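Side-chain contact in francisella virulence factor (Francisella novicida, PDB 5EVF), which is a virulence factor of Francisella whose molecular function remains unknown: residues 58-63 and 81-86. Sequence-based numbering, arbitrary orientation.
Sequences KLCDKN and YICLYP
Cys60 and Cys83 form a disulfide that ties helix 56-73 to strand 78-84 of the mixed β-sheet on which the helix packs, at the surface of this small α+β domain. Along 58-63, Leu59 turns toward the sheet and rests on Val96 of strand 95-103. Cys60 comes next and carries the covalent link: its SG stands anti to the backbone N (chi1 180°), reaching across to the strand. Cys83 answers with SG anti to its carbonyl carbon (chi1 -74°), and the bridge closes with a torsion of 85° about S–S, close to the relaxed right angle of a disulfide. The two CA atoms, Cys60 CA and Cys83 CA, are thereby held 5.8 Å apart. Three residues on, Asn63 also faces the sheet, where its side-chain amide hydrogen-bonds Thr48 OG1 through OD1 and Val96 O through ND2, adding polar ties to the covalent one. Two tyrosines of 81-86 flank the bridge. Tyr81 presents its ring edge, with Cys60 SG lying near the ring plane, 4.3 Å from Tyr81 CE2. At the other flank, beyond the end of the strand, Tyr85 extends toward the helix, its OH coming to 3.9 Å from Cys60 CB.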
ATOM      1  N   LYS A  58      11.456   7.257   2.219  1.00 23.87           N
ATOM      2  CA  LYS A  58      10.568   7.586   3.329  1.00 21.65           C
ATOM      3  C   LYS A  58       9.124   7.673   2.876  1.00 16.28           C
ATOM      4  O   LYS A  58       8.221   7.250   3.607  1.00 18.47           O
ATOM      5  CB  LYS A  58      10.984   8.903   3.981  1.00 25.55           C
ATOM      6  CG  LYS A  58      12.262   8.812   4.779  1.00 28.92           C
ATOM      7  CD  LYS A  58      12.679  10.174   5.308  1.00 32.40           C
ATOM      8  CE  LYS A  58      11.853  10.594   6.506  1.00 26.88           C
ATOM      9  NZ  LYS A  58      12.520  11.740   7.197  1.00 26.37           N
ATOM     10  N   LEU A  59       8.884   8.219   1.682  1.00 17.43           N
ATOM     11  CA  LEU A  59       7.518   8.276   1.163  1.00 17.59           C
ATOM     12  C   LEU A  59       6.990   6.883   0.863  1.00 17.30           C
ATOM     13  O   LEU A  59       5.831   6.579   1.142  1.00 13.63           O
ATOM     14  CB  LEU A  59       7.453   9.152  -0.087  1.00 16.11           C
ATOM     15  CG  LEU A  59       7.634  10.654   0.166  1.00 22.30           C
ATOM     16  CD1 LEU A  59       7.739  11.436  -1.129  1.00 23.87           C
ATOM     17  CD2 LEU A  59       6.477  11.184   1.023  1.00 26.90           C
ATOM     18  N   CYS A  60       7.817   6.026   0.269  1.00 13.78           N
ATOM     19  CA  CYS A  60       7.400   4.643   0.070  1.00 14.00           C
ATOM     20  C   CYS A  60       7.101   3.978   1.410  1.00 13.51           C
ATOM     21  O   CYS A  60       6.076   3.306   1.575  1.00 11.99           O
ATOM     22  CB  CYS A  60       8.495   3.900  -0.697  1.00 14.51           C
ATOM     23  SG  CYS A  60       8.146   2.166  -1.016  1.00 13.96           S
ATOM     24  N   ASP A  61       7.955   4.200   2.406  1.00 13.20           N
ATOM     25  CA  ASP A  61       7.697   3.587   3.706  1.00 13.20           C
ATOM     26  C   ASP A  61       6.419   4.130   4.343  1.00 13.25           C
ATOM     27  O   ASP A  61       5.658   3.377   4.965  1.00 12.86           O
ATOM     28  CB  ASP A  61       8.881   3.811   4.639  1.00 14.68           C
ATOM     29  CG  ASP A  61       8.844   2.866   5.822  1.00 29.41           C
ATOM     30  OD1 ASP A  61       8.998   1.641   5.595  1.00 32.79           O
ATOM     31  OD2 ASP A  61       8.621   3.334   6.959  1.00 39.72           O
ATOM     32  N   LYS A  62       6.184   5.435   4.211  1.00 13.91           N
ATOM     33  CA  LYS A  62       4.956   6.040   4.716  1.00 14.18           C
ATOM     34  C   LYS A  62       3.743   5.382   4.074  1.00 13.18           C
ATOM     35  O   LYS A  62       2.776   5.026   4.757  1.00 14.02           O
ATOM     36  CB  LYS A  62       4.976   7.540   4.414  1.00 17.97           C
ATOM     37  CG  LYS A  62       3.750   8.328   4.877  1.00 21.59           C
ATOM     38  CD  LYS A  62       4.022   9.090   6.163  1.00 19.69           C
ATOM     39  CE  LYS A  62       2.737   9.653   6.765  1.00 21.73           C
ATOM     40  NZ  LYS A  62       2.089  10.710   5.919  1.00 21.68           N
ATOM     41  N   ASN A  63       3.782   5.221   2.749  1.00 12.61           N
ATOM     42  CA  ASN A  63       2.709   4.512   2.055  1.00 11.80           C
ATOM     43  C   ASN A  63       2.560   3.087   2.570  1.00 11.16           C
ATOM     44  O   ASN A  63       1.437   2.581   2.738  1.00 10.86           O
ATOM     45  CB  ASN A  63       2.962   4.497   0.545  1.00 11.49           C
ATOM     46  CG  ASN A  63       2.737   5.839  -0.098  1.00 12.22           C
ATOM     47  OD1 ASN A  63       1.953   6.635   0.408  1.00 13.53           O
ATOM     48  ND2 ASN A  63       3.329   6.060  -1.277  1.00 16.63           N
ATOM     49  N   TYR A  81       3.602  -5.744  -2.216  1.00  9.72           N
ATOM     50  CA  TYR A  81       3.415  -4.355  -2.601  1.00  9.57           C
ATOM     51  C   TYR A  81       4.551  -3.848  -3.487  1.00  9.69           C
ATOM     52  O   TYR A  81       5.637  -4.443  -3.580  1.00 10.09           O
ATOM     53  CB  TYR A  81       3.311  -3.462  -1.354  1.00 10.50           C
ATOM     54  CG  TYR A  81       4.673  -3.220  -0.770  1.00  9.59           C
ATOM     55  CD1 TYR A  81       5.320  -4.207  -0.031  1.00  9.91           C
ATOM     56  CD2 TYR A  81       5.356  -2.032  -1.021  1.00 11.68           C
ATOM     57  CE1 TYR A  81       6.604  -4.003   0.477  1.00 14.64           C
ATOM     58  CE2 TYR A  81       6.641  -1.832  -0.524  1.00 13.17           C
ATOM     59  CZ  TYR A  81       7.254  -2.819   0.215  1.00 17.44           C
ATOM     60  OH  TYR A  81       8.521  -2.615   0.712  1.00 16.29           O
ATOM     61  N   ILE A  82       4.276  -2.710  -4.125  1.00  9.64           N
ATOM     62  CA  ILE A  82       5.274  -1.979  -4.904  1.00 10.06           C
ATOM     63  C   ILE A  82       4.963  -0.492  -4.787  1.00 11.26           C
ATOM     64  O   ILE A  82       3.800  -0.091  -4.769  1.00  9.92           O
ATOM     65  CB  ILE A  82       5.289  -2.458  -6.371  1.00 11.40           C
ATOM     66  CG1 ILE A  82       6.388  -1.739  -7.166  1.00 11.82           C
ATOM     67  CG2 ILE A  82       3.913  -2.235  -7.025  1.00 14.49           C
ATOM     68  CD1 ILE A  82       6.625  -2.349  -8.532  1.00 13.69           C
ATOM     69  N   CYS A  83       6.003   0.327  -4.660  1.00 10.54           N
ATOM     70  CA  CYS A  83       5.842   1.773  -4.695  1.00 10.90           C
ATOM     71  C   CYS A  83       5.993   2.281  -6.122  1.00 11.43           C
ATOM     72  O   CYS A  83       6.839   1.788  -6.880  1.00 13.79           O
ATOM     73  CB  CYS A  83       6.870   2.432  -3.776  1.00 12.55           C
ATOM     74  SG  CYS A  83       6.406   2.185  -2.050  1.00 12.21           S
ATOM     75  N   LEU A  84       5.186   3.290  -6.471  1.00 11.70           N
ATOM     76  CA  LEU A  84       5.018   3.749  -7.841  1.00 12.31           C
ATOM     77  C   LEU A  84       5.131   5.271  -7.901  1.00 13.19           C
ATOM     78  O   LEU A  84       4.744   5.973  -6.963  1.00 13.23           O
ATOM     79  CB  LEU A  84       3.652   3.304  -8.404  1.00 12.03           C
ATOM     80  CG  LEU A  84       3.430   1.785  -8.400  1.00 15.54           C
ATOM     81  CD1 LEU A  84       1.956   1.453  -8.594  1.00 24.87           C
ATOM     82  CD2 LEU A  84       4.277   1.119  -9.472  1.00 19.41           C
ATOM     83  N   TYR A  85       5.662   5.766  -9.016  1.00 14.08           N
ATOM     84  CA  TYR A  85       6.047   7.159  -9.179  1.00 15.22           C
ATOM     85  C   TYR A  85       5.528   7.691 -10.504  1.00 16.11           C
ATOM     86  O   TYR A  85       5.352   6.925 -11.457  1.00 18.10           O
ATOM     87  CB  TYR A  85       7.585   7.308  -9.125  1.00 15.83           C
ATOM     88  CG  TYR A  85       8.134   6.725  -7.834  1.00 15.13           C
ATOM     89  CD1 TYR A  85       8.466   5.377  -7.751  1.00 14.37           C
ATOM     90  CD2 TYR A  85       8.281   7.512  -6.696  1.00 15.92           C
ATOM     91  CE1 TYR A  85       8.918   4.823  -6.569  1.00 13.89           C
ATOM     92  CE2 TYR A  85       8.747   6.971  -5.503  1.00 14.95           C
ATOM     93  CZ  TYR A  85       9.051   5.609  -5.450  1.00 15.84           C
ATOM     94  OH  TYR A  85       9.508   5.018  -4.286  1.00 13.86           O
ATOM     95  N   PRO A  86       5.291   9.000 -10.602  1.00 20.81           N
ATOM     96  CA  PRO A  86       4.833   9.572 -11.875  1.00 20.06           C
ATOM     97  C   PRO A  86       5.824   9.301 -12.998  1.00 22.29           C
ATOM     98  O   PRO A  86       7.040   9.354 -12.801  1.00 21.95           O
ATOM     99  CB  PRO A  86       4.733  11.074 -11.581  1.00 24.88           C
ATOM    100  CG  PRO A  86       4.642  11.193 -10.113  1.00 26.86           C
ATOM    101  CD  PRO A  86       5.335   9.997  -9.516  1.00 21.12           C
TER